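Local coordinates for tail fiber protein (Acinetobacter phage AM24, PDB 5W5P) that probably binds, and may depolymerise, the capsular polysaccharide of the Acinetobacter host as a trimeric phage tailspike, at residues N251-E263 with I273-S285. Sequence-based numbering, arbitrary orientation.
Sequences NETTGYVQSVTIE and IIDSKRGFNVTVS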
loop_
_atom_site.group_PDB
_atom_site.type_symbol
_atom_site.label_atom_id
_atom_site.label_comp_id
_atom_site.label_asym_id
_atom_site.label_seq_id
_atom_site.Cartn_x
_atom_site.Cartn_y
_atom_site.Cartn_z
ATOM N N ASN A 251 -2.435 27.246 14.603
ATOM C CA ASN A 251 -3.842 27.415 14.268
ATOM C C ASN A 251 -4.745 26.396 14.948
ATOM O O ASN A 251 -5.921 26.297 14.584
ATOM C CB ASN A 251 -4.043 27.314 12.752
ATOM C CG ASN A 251 -2.987 28.064 11.966
ATOM O OD1 ASN A 251 -2.901 29.289 12.033
ATOM N ND2 ASN A 251 -2.178 27.328 11.208
ATOM N N GLU A 252 -4.232 25.630 15.908
ATOM C CA GLU A 252 -4.981 24.534 16.503
ATOM C C GLU A 252 -5.353 24.849 17.944
ATOM O O GLU A 252 -4.554 25.419 18.693
ATOM C CB GLU A 252 -4.182 23.233 16.446
ATOM C CG GLU A 252 -3.719 22.856 15.053
ATOM C CD GLU A 252 -4.860 22.788 14.052
ATOM O OE1 GLU A 252 -5.968 22.334 14.421
ATOM O OE2 GLU A 252 -4.641 23.184 12.889
ATOM N N THR A 253 -6.571 24.471 18.323
ATOM C CA THR A 253 -7.069 24.663 19.678
ATOM C C THR A 253 -6.829 23.451 20.564
ATOM O O THR A 253 -7.174 23.485 21.750
ATOM C CB THR A 253 -8.564 24.997 19.650
ATOM O OG1 THR A 253 -9.256 24.040 18.835
ATOM C CG2 THR A 253 -8.782 26.387 19.075
ATOM N N THR A 254 -6.270 22.379 20.012
ATOM C CA THR A 254 -5.819 21.221 20.769
ATOM C C THR A 254 -4.401 20.884 20.333
ATOM O O THR A 254 -3.866 21.462 19.382
ATOM C CB THR A 254 -6.729 20.001 20.555
ATOM O OG1 THR A 254 -6.552 19.501 19.223
ATOM C CG2 THR A 254 -8.186 20.367 20.762
ATOM N N GLY A 255 -3.785 19.936 21.036
ATOM C CA GLY A 255 -2.536 19.384 20.565
ATOM C C GLY A 255 -2.716 18.624 19.266
ATOM O O GLY A 255 -3.821 18.252 18.875
ATOM N N TYR A 256 -1.606 18.393 18.577
ATOM C CA TYR A 256 -1.653 17.631 17.342
ATOM C C TYR A 256 -0.304 16.981 17.079
ATOM O O TYR A 256 0.727 17.397 17.611
ATOM C CB TYR A 256 -2.060 18.509 16.154
ATOM C CG TYR A 256 -1.125 19.656 15.853
ATOM C CD1 TYR A 256 -1.279 20.883 16.484
ATOM C CD2 TYR A 256 -0.106 19.517 14.921
ATOM C CE1 TYR A 256 -0.434 21.940 16.203
ATOM C CE2 TYR A 256 0.748 20.564 14.635
ATOM C CZ TYR A 256 0.578 21.777 15.276
ATOM O OH TYR A 256 1.425 22.823 14.992
ATOM N N VAL A 257 -0.333 15.944 16.249
ATOM C CA VAL A 257 0.867 15.273 15.772
ATOM C C VAL A 257 1.047 15.632 14.304
ATOM O O VAL A 257 0.076 15.899 13.584
ATOM C CB VAL A 257 0.790 13.743 15.975
ATOM C CG1 VAL A 257 0.566 13.410 17.451
ATOM C CG2 VAL A 257 -0.304 13.134 15.118
ATOM N N GLN A 258 2.300 15.660 13.859
ATOM C CA GLN A 258 2.594 16.067 12.491
ATOM C C GLN A 258 3.716 15.207 11.932
ATOM O O GLN A 258 4.820 15.185 12.485
ATOM C CB GLN A 258 2.953 17.555 12.433
ATOM C CG GLN A 258 3.570 17.994 11.135
ATOM C CD GLN A 258 3.943 19.463 11.135
ATOM O OE1 GLN A 258 4.835 19.884 10.402
ATOM N NE2 GLN A 258 3.245 20.255 11.941
ATOM N N SER A 259 3.428 14.496 10.845
ATOM C CA SER A 259 4.400 13.672 10.131
ATOM C C SER A 259 5.083 12.680 11.075
ATOM O O SER A 259 6.272 12.769 11.372
ATOM C CB SER A 259 5.434 14.546 9.414
ATOM O OG SER A 259 4.851 15.275 8.350
ATOM N N VAL A 260 4.278 11.728 11.541
ATOM C CA VAL A 260 4.741 10.643 12.399
ATOM C C VAL A 260 4.455 9.332 11.679
ATOM O O VAL A 260 3.309 9.076 11.284
ATOM C CB VAL A 260 4.066 10.673 13.780
ATOM C CG1 VAL A 260 4.424 9.418 14.584
ATOM C CG2 VAL A 260 4.468 11.930 14.538
ATOM N N THR A 261 5.492 8.515 11.496
ATOM C CA THR A 261 5.382 7.209 10.858
ATOM C C THR A 261 5.768 6.145 11.875
ATOM O O THR A 261 6.912 6.115 12.340
ATOM C CB THR A 261 6.279 7.117 9.621
ATOM O OG1 THR A 261 5.832 8.050 8.630
ATOM C CG2 THR A 261 6.254 5.705 9.034
ATOM N N ILE A 262 4.819 5.284 12.219
ATOM C CA ILE A 262 5.014 4.209 13.184
ATOM C C ILE A 262 4.885 2.897 12.423
ATOM O O ILE A 262 3.774 2.486 12.064
ATOM C CB ILE A 262 4.004 4.297 14.336
ATOM C CG1 ILE A 262 4.116 5.655 15.025
ATOM C CG2 ILE A 262 4.200 3.157 15.318
ATOM C CD1 ILE A 262 3.151 5.851 16.168
ATOM N N GLU A 263 6.017 2.237 12.173
ATOM C CA GLU A 263 6.069 1.125 11.235
ATOM C C GLU A 263 7.040 0.058 11.724
ATOM O O GLU A 263 8.119 0.376 12.225
ATOM C CB GLU A 263 6.487 1.618 9.839
ATOM C CG GLU A 263 6.263 0.618 8.716
ATOM C CD GLU A 263 6.609 1.181 7.343
ATOM O OE1 GLU A 263 6.258 0.541 6.330
ATOM O OE2 GLU A 263 7.240 2.257 7.280
ATOM N N ILE A 273 -1.502 3.886 20.877
ATOM C CA ILE A 273 -0.381 4.114 19.974
ATOM C C ILE A 273 -0.130 5.608 19.824
ATOM O O ILE A 273 0.985 6.095 20.051
ATOM C CB ILE A 273 -0.639 3.446 18.612
ATOM C CG1 ILE A 273 -0.871 1.943 18.781
ATOM C CG2 ILE A 273 0.525 3.692 17.677
ATOM C CD1 ILE A 273 -1.212 1.232 17.478
ATOM N N ILE A 274 -1.166 6.355 19.455
ATOM C CA ILE A 274 -1.123 7.809 19.374
ATOM C C ILE A 274 -2.264 8.354 20.221
ATOM O O ILE A 274 -3.401 7.883 20.117
ATOM C CB ILE A 274 -1.237 8.311 17.921
ATOM C CG1 ILE A 274 -0.054 7.810 17.089
ATOM C CG2 ILE A 274 -1.320 9.830 17.884
ATOM C CD1 ILE A 274 -0.042 8.346 15.670
ATOM N N ASP A 275 -1.959 9.335 21.065
ATOM C CA ASP A 275 -2.934 9.926 21.978
ATOM C C ASP A 275 -2.951 11.436 21.751
ATOM O O ASP A 275 -2.097 12.154 22.281
ATOM C CB ASP A 275 -2.592 9.579 23.424
ATOM C CG ASP A 275 -3.626 10.081 24.404
ATOM O OD1 ASP A 275 -3.266 10.332 25.576
ATOM O OD2 ASP A 275 -4.801 10.218 24.006
ATOM N N SER A 276 -3.915 11.916 20.970
ATOM C CA SER A 276 -4.035 13.345 20.699
ATOM C C SER A 276 -5.453 13.632 20.196
ATOM O O SER A 276 -6.361 12.810 20.363
ATOM C CB SER A 276 -2.948 13.793 19.709
ATOM O OG SER A 276 -2.922 15.203 19.605
ATOM N N LYS A 277 -5.642 14.802 19.586
ATOM C CA LYS A 277 -6.932 15.197 19.039
ATOM C C LYS A 277 -6.867 15.619 17.580
ATOM O O LYS A 277 -7.920 15.835 16.972
ATOM C CB LYS A 277 -7.534 16.350 19.860
ATOM C CG LYS A 277 -7.826 15.998 21.313
ATOM C CD LYS A 277 -8.920 14.945 21.399
ATOM C CE LYS A 277 -9.454 14.793 22.811
ATOM N NZ LYS A 277 -10.678 13.942 22.816
ATOM N N ARG A 278 -5.679 15.731 16.997
ATOM C CA ARG A 278 -5.521 16.242 15.646
ATOM C C ARG A 278 -4.237 15.659 15.073
ATOM O O ARG A 278 -3.293 15.369 15.817
ATOM C CB ARG A 278 -5.503 17.780 15.645
ATOM C CG ARG A 278 -5.357 18.419 14.275
ATOM C CD ARG A 278 -6.635 19.136 13.872
ATOM N NE ARG A 278 -6.494 19.956 12.671
ATOM C CZ ARG A 278 -6.282 19.489 11.443
ATOM N NH1 ARG A 278 -6.179 20.341 10.428
ATOM N NH2 ARG A 278 -6.182 18.184 11.218
ATOM N N GLY A 279 -4.213 15.470 13.759
ATOM C CA GLY A 279 -3.071 14.841 13.118
ATOM C C GLY A 279 -2.861 15.358 11.716
ATOM O O GLY A 279 -3.806 15.761 11.034
ATOM N N PHE A 280 -1.600 15.347 11.285
ATOM C CA PHE A 280 -1.216 15.666 9.913
ATOM C C PHE A 280 -0.240 14.601 9.443
ATOM O O PHE A 280 0.781 14.371 10.095
ATOM C CB PHE A 280 -0.558 17.051 9.806
ATOM C CG PHE A 280 -1.417 18.187 10.288
ATOM C CD1 PHE A 280 -1.434 18.541 11.634
ATOM C CD2 PHE A 280 -2.181 18.929 9.394
ATOM C CE1 PHE A 280 -2.214 19.597 12.082
ATOM C CE2 PHE A 280 -2.963 19.988 9.838
ATOM C CZ PHE A 280 -2.978 20.322 11.184
ATOM N N ASN A 281 -0.549 13.955 8.322
ATOM C CA ASN A 281 0.369 13.037 7.649
ATOM C C ASN A 281 0.857 11.951 8.610
ATOM O O ASN A 281 2.023 11.870 8.983
ATOM C CB ASN A 281 1.536 13.819 7.040
ATOM C CG ASN A 281 2.517 12.927 6.314
ATOM O OD1 ASN A 281 2.129 12.064 5.525
ATOM N ND2 ASN A 281 3.805 13.129 6.583
ATOM N N VAL A 282 -0.091 11.112 9.002
ATOM C CA VAL A 282 0.108 10.104 10.034
ATOM C C VAL A 282 0.145 8.739 9.362
ATOM O O VAL A 282 -0.666 8.452 8.476
ATOM C CB VAL A 282 -1.004 10.173 11.099
ATOM C CG1 VAL A 282 -0.955 8.957 12.031
ATOM C CG2 VAL A 282 -0.913 11.482 11.870
ATOM N N THR A 283 1.108 7.908 9.761
ATOM C CA THR A 283 1.252 6.561 9.223
ATOM C C THR A 283 1.428 5.584 10.374
ATOM O O THR A 283 2.303 5.778 11.225
ATOM C CB THR A 283 2.446 6.457 8.265
ATOM O OG1 THR A 283 2.387 7.519 7.302
ATOM C CG2 THR A 283 2.424 5.119 7.545
ATOM N N VAL A 284 0.585 4.550 10.411
ATOM C CA VAL A 284 0.732 3.482 11.393
ATOM C C VAL A 284 0.520 2.154 10.677
ATOM O O VAL A 284 -0.611 1.665 10.578
ATOM C CB VAL A 284 -0.249 3.657 12.570
ATOM C CG1 VAL A 284 -0.074 2.532 13.570
ATOM C CG2 VAL A 284 -0.060 5.019 13.248
ATOM N N SER A 285 1.605 1.560 10.173
ATOM C CA SER A 285 1.515 0.416 9.276
ATOM C C SER A 285 2.476 -0.694 9.685
ATOM O O SER A 285 3.582 -0.437 10.171
ATOM C CB SER A 285 1.812 0.828 7.830
ATOM O OG SER A 285 0.872 1.775 7.359
HETATM O O HOH W 1 -5.964 23.271 10.872
HETATM O O HOH W 2 3.689 9.700 7.909
#
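Val257-Gln258 pair in parallel with Gly279-Phe280, and, past the corner, Thr261-Glu263 with Thr283-Ser285, as successive rungs of a right-handed beta-helix, the usual body of phage tailspikes. The axes of 260-263 and 282-285 come within 4.6 Å, their directions differing by 1°. Ser259 and Asn281 take left-handed backbone angles and turn the same corner on both rungs. There Asn281 ND2 lies 3.0 Å from Ser259 OG and donates a nearly straight bond (172°) in its amide plane, while OD1 is held by Arg310 of the following rung. Inside the helix, Val257 CG2 meets Val282 CG2 at 3.7 Å. Ile262 reaches across the core, its CG1 anti to the carbonyl carbon (chi1 -57°) and its chain then extended, to set CD1 against Ile273 CG2 (3.7 Å) and Ile274 CG1. On the outer face Thr261 and Thr283 lie side by side, a water touching both hydroxyls; Phe288 of a second subunit packs on Thr261. Near the loop 251-256, the edge of Phe280 points at the face of Tyr256 in an offset edge-to-face pair, with CE1 3.5 Å from Tyr256 CD2. The guanidinium of Arg278 has Phe280 CZ over one face, offset toward the rim; NH2 bonds Ala305 O and NH1 bonds Asn307 OD1. Its NE forms a salt bridge with Glu252 OE1 (3.0 Å), bent and arriving from above the carboxylate plane.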